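Local coordinates for protein xyloglucan-specific endo-beta-1,4-glucanase BoGH9A (Bacteroides ovatus, PDB 6DHT) that catalyses the endohydrolysis of 1,4-beta-D-glucosidic linkages in the backbone of xyloglucan, releasing xyloglucan oligosaccharides, at residues 442-447 / 471-476; 480-485 / 537-542; 492-497 / 507-512. All blocks are in the same frame, centred on the assembly; numbering follows the deposited sequence.

Contact 1 of 3, residues 442-447 / 471-476; sequences EKCMNQ and MDYILG
M445 lays its terminal methyl across the branches of I474: CE of M445 stands 3.5 Å from CD1 of I474, tighter than an ordinary van der Waals pair of carbons. The same methyl is 3.7 Å from I474 CG1, and since the two side chains run at about a right angle, the methionine end touches the isoleucine broadside. Alongside this, M445 SD meets M471 CE at 4.0 Å. The CB of M445 does not itself aim at the opposing segment; bends at chi2 (-64°) and chi3 (93°) fold the thioether round until its end arrives there. M471, bent at chi2 and chi3 as well, crosses M445 obliquely, its SD 4.0 Å from M445 CE.

This is packing between consecutive helices, 439-458 and 461-474, of the alpha-helical barrel that forms the catalytic fold of glycosyl hydrolase family 9. Their nearest backbones here are those of M445 and M471, with CA atoms 7.0 Å apart, and every touching residue is buried.

C444 extends the contact from I474 to Y473. Its SG lies 3.8 Å from I474 CG2, and 5.3 Å from the centroid of the Y473 ring, seen 50° off the ring normal: an oblique sulfur-aromatic contact. Further out, Y428 packs edge-to-face on Y473 and also touches C444, while helix 551-567 backs the methionines through A556 and L560 against M445 and L564 against M471. N470 ND2 serves both C444 O and Q447 OE1, a polar tie between the two helices beside this apolar patch.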
loop_
_atom_site.group_PDB
_atom_site.type_symbol
_atom_site.label_atom_id
_atom_site.label_comp_id
_atom_site.label_asym_id
_atom_site.label_seq_id
_atom_site.Cartn_x
_atom_site.Cartn_y
_atom_site.Cartn_z
ATOM N N GLU A 442 -2.578 0.578 -6.858
ATOM C CA GLU A 442 -4.013 0.267 -6.868
ATOM C C GLU A 442 -4.358 -0.944 -7.683
ATOM O O GLU A 442 -5.282 -1.690 -7.329
ATOM C CB GLU A 442 -4.838 1.425 -7.425
ATOM C CG GLU A 442 -6.354 1.275 -7.147
ATOM C CD GLU A 442 -7.241 2.398 -7.727
ATOM O OE1 GLU A 442 -6.989 3.590 -7.469
ATOM O OE2 GLU A 442 -8.224 2.081 -8.433
ATOM N N LYS A 443 -3.658 -1.135 -8.794
ATOM C CA LYS A 443 -3.917 -2.275 -9.635
ATOM C C LYS A 443 -2.786 -3.278 -9.592
ATOM O O LYS A 443 -3.008 -4.430 -9.253
ATOM C CB LYS A 443 -4.252 -1.877 -11.058
ATOM C CG LYS A 443 -4.789 -3.042 -11.846
ATOM C CD LYS A 443 -5.535 -2.618 -13.061
ATOM C CE LYS A 443 -6.260 -3.806 -13.645
ATOM N NZ LYS A 443 -6.857 -3.480 -14.957
ATOM N N CYS A 444 -1.560 -2.901 -9.926
ATOM C CA CYS A 444 -0.507 -3.915 -10.010
ATOM C C CYS A 444 -0.239 -4.607 -8.657
ATOM O O CYS A 444 -0.298 -5.826 -8.542
ATOM C CB CYS A 444 0.765 -3.305 -10.594
ATOM S SG CYS A 444 2.052 -4.489 -10.970
ATOM N N MET A 445 0.059 -3.809 -7.634
ATOM C CA MET A 445 0.330 -4.401 -6.326
ATOM C C MET A 445 -0.907 -5.100 -5.763
ATOM O O MET A 445 -0.813 -6.222 -5.274
ATOM C CB MET A 445 0.793 -3.360 -5.301
ATOM C CG MET A 445 2.189 -2.846 -5.451
ATOM S SD MET A 445 3.480 -4.032 -5.228
ATOM C CE MET A 445 3.751 -4.558 -6.930
ATOM N N ASN A 446 -2.063 -4.446 -5.810
ATOM C CA ASN A 446 -3.219 -5.031 -5.118
ATOM C C ASN A 446 -3.797 -6.219 -5.880
ATOM O O ASN A 446 -4.409 -7.110 -5.283
ATOM C CB ASN A 446 -4.254 -3.963 -4.754
ATOM C CG ASN A 446 -3.788 -3.126 -3.618
ATOM O OD1 ASN A 446 -2.840 -3.493 -2.926
ATOM N ND2 ASN A 446 -4.383 -1.961 -3.454
ATOM N N GLN A 447 -3.577 -6.273 -7.179
ATOM C CA GLN A 447 -3.843 -7.509 -7.925
ATOM C C GLN A 447 -2.919 -8.626 -7.434
ATOM O O GLN A 447 -3.359 -9.752 -7.176
ATOM C CB GLN A 447 -3.625 -7.258 -9.417
ATOM C CG GLN A 447 -3.949 -8.369 -10.344
ATOM C CD GLN A 447 -3.714 -7.918 -11.762
ATOM O OE1 GLN A 447 -2.619 -8.068 -12.291
ATOM N NE2 GLN A 447 -4.704 -7.272 -12.345
ATOM N N MET A 471 5.142 -8.187 -9.132
ATOM C CA MET A 471 6.254 -7.546 -8.431
ATOM C C MET A 471 7.448 -7.264 -9.373
ATOM O O MET A 471 8.032 -6.178 -9.316
ATOM C CB MET A 471 6.685 -8.341 -7.178
ATOM C CG MET A 471 7.800 -7.672 -6.401
ATOM S SD MET A 471 7.355 -6.000 -5.779
ATOM C CE MET A 471 6.431 -6.546 -4.391
ATOM N N ASP A 472 7.800 -8.222 -10.222
ATOM C CA ASP A 472 8.879 -8.007 -11.178
ATOM C C ASP A 472 8.590 -6.771 -12.032
ATOM O O ASP A 472 9.516 -6.016 -12.375
ATOM C CB ASP A 472 9.012 -9.212 -12.094
ATOM C CG ASP A 472 9.783 -10.372 -11.473
ATOM O OD1 ASP A 472 10.067 -10.418 -10.259
ATOM O OD2 ASP A 472 10.138 -11.295 -12.240
ATOM N N TYR A 473 7.332 -6.588 -12.412
ATOM C CA TYR A 473 6.939 -5.440 -13.226
ATOM C C TYR A 473 7.306 -4.131 -12.536
ATOM O O TYR A 473 7.938 -3.255 -13.152
ATOM C CB TYR A 473 5.430 -5.452 -13.574
ATOM C CG TYR A 473 5.028 -4.373 -14.548
ATOM C CD1 TYR A 473 4.827 -3.077 -14.129
ATOM C CD2 TYR A 473 4.889 -4.655 -15.891
ATOM C CE1 TYR A 473 4.493 -2.069 -15.011
ATOM C CE2 TYR A 473 4.544 -3.659 -16.777
ATOM C CZ TYR A 473 4.339 -2.379 -16.331
ATOM O OH TYR A 473 4.021 -1.371 -17.235
ATOM N N ILE A 474 6.914 -3.916 -11.288
ATOM C CA ILE A 474 7.245 -2.633 -10.696
ATOM C C ILE A 474 8.718 -2.475 -10.389
ATOM O O ILE A 474 9.163 -1.330 -10.233
ATOM C CB ILE A 474 6.436 -2.272 -9.453
ATOM C CG1 ILE A 474 6.843 -3.156 -8.308
ATOM C CG2 ILE A 474 4.892 -2.281 -9.725
ATOM C CD1 ILE A 474 6.546 -2.512 -6.992
ATOM N N LEU A 475 9.463 -3.576 -10.290
ATOM C CA LEU A 475 10.885 -3.519 -9.978
ATOM C C LEU A 475 11.796 -3.411 -11.214
ATOM O O LEU A 475 13.016 -3.482 -11.086
ATOM C CB LEU A 475 11.280 -4.685 -9.063
ATOM C CG LEU A 475 10.557 -4.704 -7.717
ATOM C CD1 LEU A 475 10.954 -5.973 -6.998
ATOM C CD2 LEU A 475 10.863 -3.467 -6.899
ATOM N N GLY A 476 11.191 -3.244 -12.382
ATOM C CA GLY A 476 11.963 -2.905 -13.576
ATOM C C GLY A 476 11.541 -3.592 -14.855
ATOM O O GLY A 476 11.975 -3.179 -15.955
#

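Contact 2 of 3, residues 480-485 / 537-542; sequences TGFCYV and YVDTED
An aromatic cluster of F482, Y484 and Y537 joins two loops beside the predicted active site, one of which carries D539, a predicted catalytic residue of this family 9 glycosidase. Y537 plays two opposite parts in it. Its CE2 corner sits 3.6 Å above the plane of the F482 ring, over the centre, and the planes meet at 70°, an edge-to-face stack. Its own face receives the edge of Y484, whose CE1 is 3.8 Å above the Y537 plane and again central; here the rings stand at 89°, a nearly ideal T-shape. With CG of Y537 anti to its backbone N (chi1 167°), the ring reaches the other loop and can meet both aromatic partners. N547 OD1 is hydrogen-bonded to the Y537 hydroxyl, which probably helps hold the ring in place.

Two residues further on, the D539 carboxylate approaches F482 obliquely, OD2 lying 4.1 Å from CE2 of F482. This is a loose touch beside much stronger ties: OD2 accepts from K494 N, while OD1 accepts from H495 N and N547 ND2. The carboxylate is thus gripped at both oxygens, and F482 only borders it.

Within the 480-485 loop the aromatic pair is itself braced. F482 CB lies over the rim of one face of the Y484 ring, at 3.9 Å from its plane. T480 forms an ST turn, its OG1 accepting a nearly straight bond from F482 N at 3.3 Å, and the same OG1 is 2.7 Å from Y484 OH.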
loop_
_atom_site.group_PDB
_atom_site.type_symbol
_atom_site.label_atom_id
_atom_site.label_comp_id
_atom_site.label_asym_id
_atom_site.label_seq_id
_atom_site.Cartn_x
_atom_site.Cartn_y
_atom_site.Cartn_z
ATOM N N THR A 480 9.230 1.353 -19.237
ATOM C CA THR A 480 10.106 2.516 -19.015
ATOM C C THR A 480 11.489 2.109 -18.529
ATOM O O THR A 480 12.459 2.866 -18.696
ATOM C CB THR A 480 9.516 3.519 -18.009
ATOM O OG1 THR A 480 9.442 2.879 -16.720
ATOM C CG2 THR A 480 8.159 3.950 -18.435
ATOM N N GLY A 481 11.601 0.937 -17.904
ATOM C CA GLY A 481 12.850 0.520 -17.292
ATOM C C GLY A 481 13.104 1.041 -15.882
ATOM O O GLY A 481 14.173 0.842 -15.336
ATOM N N PHE A 482 12.129 1.713 -15.292
ATOM C CA PHE A 482 12.253 2.144 -13.893
ATOM C C PHE A 482 11.878 1.036 -12.925
ATOM O O PHE A 482 10.922 0.308 -13.152
ATOM C CB PHE A 482 11.337 3.313 -13.593
ATOM C CG PHE A 482 11.894 4.646 -14.003
ATOM C CD1 PHE A 482 11.764 5.101 -15.306
ATOM C CD2 PHE A 482 12.542 5.441 -13.083
ATOM C CE1 PHE A 482 12.276 6.351 -15.675
ATOM C CE2 PHE A 482 13.056 6.672 -13.433
ATOM C CZ PHE A 482 12.930 7.138 -14.746
ATOM N N CYS A 483 12.674 0.921 -11.872
ATOM C CA CYS A 483 12.213 0.334 -10.627
ATOM C C CYS A 483 11.502 1.473 -9.935
ATOM O O CYS A 483 12.134 2.470 -9.597
ATOM C CB CYS A 483 13.395 -0.121 -9.807
ATOM S SG CYS A 483 12.983 -0.557 -8.111
ATOM N N TYR A 484 10.191 1.348 -9.768
ATOM C CA TYR A 484 9.344 2.471 -9.370
ATOM C C TYR A 484 9.286 2.743 -7.861
ATOM O O TYR A 484 8.354 3.353 -7.376
ATOM C CB TYR A 484 7.920 2.274 -9.910
ATOM C CG TYR A 484 7.733 2.397 -11.416
ATOM C CD1 TYR A 484 7.726 3.646 -12.021
ATOM C CD2 TYR A 484 7.475 1.293 -12.191
ATOM C CE1 TYR A 484 7.482 3.771 -13.363
ATOM C CE2 TYR A 484 7.235 1.396 -13.558
ATOM C CZ TYR A 484 7.250 2.649 -14.132
ATOM O OH TYR A 484 7.001 2.778 -15.496
ATOM N N VAL A 485 10.314 2.324 -7.140
ATOM C CA VAL A 485 10.390 2.520 -5.701
ATOM C C VAL A 485 11.648 3.330 -5.408
ATOM O O VAL A 485 12.754 2.932 -5.793
ATOM C CB VAL A 485 10.493 1.184 -4.955
ATOM C CG1 VAL A 485 10.520 1.441 -3.455
ATOM C CG2 VAL A 485 9.298 0.290 -5.273
ATOM N N TYR A 537 5.020 8.365 -17.960
ATOM C CA TYR A 537 5.613 8.540 -16.643
ATOM C C TYR A 537 6.764 9.544 -16.788
ATOM O O TYR A 537 7.565 9.424 -17.710
ATOM C CB TYR A 537 6.127 7.168 -16.092
ATOM C CG TYR A 537 7.010 7.354 -14.887
ATOM C CD1 TYR A 537 6.455 7.668 -13.654
ATOM C CD2 TYR A 537 8.391 7.279 -14.983
ATOM C CE1 TYR A 537 7.238 7.910 -12.569
ATOM C CE2 TYR A 537 9.195 7.553 -13.893
ATOM C CZ TYR A 537 8.598 7.835 -12.678
ATOM O OH TYR A 537 9.372 8.142 -11.585
ATOM N N VAL A 538 6.810 10.509 -15.886
ATOM C CA VAL A 538 7.931 11.434 -15.788
ATOM C C VAL A 538 8.435 11.536 -14.351
ATOM O O VAL A 538 7.668 11.752 -13.429
ATOM C CB VAL A 538 7.562 12.882 -16.307
ATOM C CG1 VAL A 538 7.424 12.863 -17.806
ATOM C CG2 VAL A 538 6.307 13.417 -15.643
ATOM N N ASP A 539 9.755 11.427 -14.210
ATOM C CA ASP A 539 10.400 11.553 -12.915
ATOM C C ASP A 539 10.774 13.020 -12.660
ATOM O O ASP A 539 11.946 13.415 -12.740
ATOM C CB ASP A 539 11.607 10.632 -12.863
ATOM C CG ASP A 539 12.307 10.651 -11.515
ATOM O OD1 ASP A 539 11.652 10.980 -10.502
ATOM O OD2 ASP A 539 13.527 10.321 -11.522
ATOM N N THR A 540 9.748 13.809 -12.368
ATOM C CA THR A 540 9.932 15.199 -11.996
ATOM C C THR A 540 9.032 15.518 -10.817
ATOM O O THR A 540 7.952 14.926 -10.668
ATOM C CB THR A 540 9.649 16.151 -13.203
ATOM O OG1 THR A 540 8.287 15.997 -13.625
ATOM C CG2 THR A 540 10.578 15.881 -14.369
ATOM N N GLU A 541 9.474 16.444 -9.967
ATOM C CA GLU A 541 8.771 16.741 -8.733
ATOM C C GLU A 541 7.382 17.342 -8.932
ATOM O O GLU A 541 6.543 17.317 -8.026
ATOM C CB GLU A 541 9.581 17.675 -7.826
ATOM C CG GLU A 541 10.868 17.107 -7.230
ATOM C CD GLU A 541 12.090 17.162 -8.128
ATOM O OE1 GLU A 541 11.972 17.448 -9.337
ATOM O OE2 GLU A 541 13.206 16.862 -7.628
ATOM N N ASP A 542 7.145 17.946 -10.101
ATOM C CA ASP A 542 5.839 18.531 -10.372
ATOM C C ASP A 542 4.811 17.529 -10.875
ATOM O O ASP A 542 3.656 17.872 -11.067
ATOM C CB ASP A 542 5.936 19.701 -11.379
ATOM C CG ASP A 542 6.540 19.293 -12.716
ATOM O OD1 ASP A 542 7.203 18.235 -12.804
ATOM O OD2 ASP A 542 6.409 20.067 -13.715
#

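Contact 3 of 3, residues 492-497 / 507-512; sequences SPKHPH and EDPIPG
P493 starts the contact, its carbonyl O set 3.5 Å from CG of P509. The two segments are irregular loops on the active-site side of the family 9 glycosidase, on either side of helix 499-503 in the chain; S501 of that helix, with D504 and I506, binds a magnesium ion.

K494 follows with its backbone and side chain each using a water. The first water donates to K494 O at 2.8 Å and to E507 O at 2.6 Å, bridging two carbonyls that could not bond directly. The second accepts from K494 NZ at 2.7 Å and donates to D508 OD1 at 2.8 Å. Lysine and aspartate are therefore linked through solvent, NZ and OD1 being 5.0 Å apart. A bend at chi2 (-68°) brings CD of K494 to 4.2 Å from CD of P509, and a second at chi4 (71°) turns NZ toward its water.

P496 supplies the apolar side, against P509, which also touches the magnesium ligand S501. Just beyond, predicted catalytic H497 is hydrogen-bonded through ND1 to E548 OE1, and F248 meets its ring edge-to-face. The rings of P496 and P509 cross at about a right angle, CG and CD of P496 both touching P509 CB, CD at 3.7 Å.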
loop_
_atom_site.group_PDB
_atom_site.type_symbol
_atom_site.label_atom_id
_atom_site.label_comp_id
_atom_site.label_asym_id
_atom_site.label_seq_id
_atom_site.Cartn_x
_atom_site.Cartn_y
_atom_site.Cartn_z
ATOM N N SER A 492 15.784 4.209 -10.555
ATOM C CA SER A 492 14.607 4.447 -9.728
ATOM C C SER A 492 14.290 5.955 -9.673
ATOM O O SER A 492 15.116 6.778 -10.076
ATOM C CB SER A 492 14.828 3.892 -8.324
ATOM O OG SER A 492 16.016 4.434 -7.755
ATOM N N PRO A 493 13.103 6.350 -9.219
ATOM C CA PRO A 493 12.765 7.782 -9.236
ATOM C C PRO A 493 13.656 8.611 -8.316
ATOM O O PRO A 493 13.814 8.309 -7.138
ATOM C CB PRO A 493 11.311 7.817 -8.773
ATOM C CG PRO A 493 10.814 6.391 -8.952
ATOM C CD PRO A 493 11.992 5.542 -8.680
ATOM N N LYS A 494 14.245 9.670 -8.866
ATOM C CA LYS A 494 15.091 10.569 -8.092
ATOM C C LYS A 494 14.393 11.905 -7.781
ATOM O O LYS A 494 14.909 12.722 -6.993
ATOM C CB LYS A 494 16.363 10.835 -8.905
ATOM C CG LYS A 494 17.239 9.619 -9.132
ATOM C CD LYS A 494 17.872 9.137 -7.832
ATOM C CE LYS A 494 18.572 7.794 -7.999
ATOM N NZ LYS A 494 19.825 7.875 -8.790
ATOM N N HIS A 495 13.199 12.102 -8.344
ATOM C CA HIS A 495 12.483 13.384 -8.251
ATOM C C HIS A 495 11.007 13.239 -7.906
ATOM O O HIS A 495 10.150 13.806 -8.555
ATOM C CB HIS A 495 12.645 14.137 -9.586
ATOM C CG HIS A 495 14.073 14.413 -9.917
ATOM N ND1 HIS A 495 14.809 15.374 -9.253
ATOM C CD2 HIS A 495 14.924 13.797 -10.763
ATOM C CE1 HIS A 495 16.049 15.356 -9.712
ATOM N NE2 HIS A 495 16.143 14.426 -10.644
ATOM N N PRO A 496 10.688 12.445 -6.877
ATOM C CA PRO A 496 9.272 12.249 -6.577
ATOM C C PRO A 496 8.524 13.518 -6.216
ATOM O O PRO A 496 9.095 14.456 -5.663
ATOM C CB PRO A 496 9.300 11.280 -5.371
ATOM C CG PRO A 496 10.636 11.551 -4.743
ATOM C CD PRO A 496 11.562 11.797 -5.888
ATOM N N HIS A 497 7.231 13.514 -6.499
ATOM C CA HIS A 497 6.331 14.552 -6.081
ATOM C C HIS A 497 6.035 14.306 -4.621
ATOM O O HIS A 497 5.062 13.627 -4.264
ATOM C CB HIS A 497 5.066 14.509 -6.944
ATOM C CG HIS A 497 4.016 15.507 -6.555
ATOM N ND1 HIS A 497 3.074 15.263 -5.583
ATOM C CD2 HIS A 497 3.745 16.751 -7.027
ATOM C CE1 HIS A 497 2.293 16.320 -5.442
ATOM N NE2 HIS A 497 2.677 17.236 -6.321
ATOM N N GLU A 507 19.925 15.509 -1.976
ATOM C CA GLU A 507 19.689 15.188 -3.377
ATOM C C GLU A 507 18.865 13.897 -3.504
ATOM O O GLU A 507 17.834 13.871 -4.167
ATOM C CB GLU A 507 21.019 15.057 -4.132
ATOM C CG GLU A 507 20.865 14.618 -5.586
ATOM C CD GLU A 507 22.178 14.593 -6.352
ATOM O OE1 GLU A 507 23.166 15.191 -5.880
ATOM O OE2 GLU A 507 22.217 13.966 -7.431
ATOM N N ASP A 508 19.312 12.826 -2.872
ATOM C CA ASP A 508 18.589 11.573 -3.005
ATOM C C ASP A 508 17.245 11.675 -2.289
ATOM O O ASP A 508 17.144 12.233 -1.194
ATOM C CB ASP A 508 19.398 10.427 -2.421
ATOM C CG ASP A 508 20.556 10.031 -3.295
ATOM O OD1 ASP A 508 20.540 10.355 -4.506
ATOM O OD2 ASP A 508 21.474 9.394 -2.755
ATOM N N PRO A 509 16.188 11.132 -2.917
ATOM C CA PRO A 509 14.888 11.144 -2.244
ATOM C C PRO A 509 14.847 10.227 -1.015
ATOM O O PRO A 509 15.662 9.309 -0.880
ATOM C CB PRO A 509 13.949 10.590 -3.314
ATOM C CG PRO A 509 14.800 9.706 -4.135
ATOM C CD PRO A 509 16.127 10.427 -4.211
ATOM N N ILE A 510 13.882 10.468 -0.132
ATOM C CA ILE A 510 13.663 9.568 0.996
ATOM C C ILE A 510 13.337 8.203 0.379
ATOM O O ILE A 510 12.515 8.097 -0.543
ATOM C CB ILE A 510 12.548 10.077 1.914
ATOM C CG1 ILE A 510 12.945 11.458 2.473
ATOM C CG2 ILE A 510 12.304 9.070 3.066
ATOM C CD1 ILE A 510 11.882 12.150 3.301
ATOM N N PRO A 511 13.980 7.132 0.872
ATOM C CA PRO A 511 13.821 5.824 0.226
ATOM C C PRO A 511 12.549 5.076 0.655
ATOM O O PRO A 511 11.957 5.354 1.686
ATOM C CB PRO A 511 15.056 5.039 0.713
ATOM C CG PRO A 511 15.333 5.617 2.057
ATOM C CD PRO A 511 15.022 7.112 1.914
ATOM N N GLY A 512 12.148 4.131 -0.196
ATOM C CA GLY A 512 11.091 3.179 0.119
ATOM C C GLY A 512 9.711 3.494 -0.418
ATOM O O GLY A 512 8.783 2.729 -0.139
HETATM O O HOH W 1 17.379 13.921 -6.777
HETATM O O HOH W 2 21.227 9.497 -7.085
#

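Contact 1 is core, with all its touching residues buried between two helices, whereas contacts 2 and 3 are partly buried loop-to-loop joins nearer the active site. The chemistry changes accordingly: thioether and aliphatic packing in contact 1, edge-to-face aromatic rings in contact 2, proline packing and bridging waters in contact 3. Contacts 1 and 2 meet where helix 461-474 ends, I474 O being 2.9 Å from Y484 N in a probable hydrogen bond. Contact 3 is nested in the chain loop that contact 2 closes; their centres are about 9 Å apart, and E541 OE2 lies 2.7 Å from H495 ND1, a probable hydrogen bond. Contacts 1 and 3 do not touch.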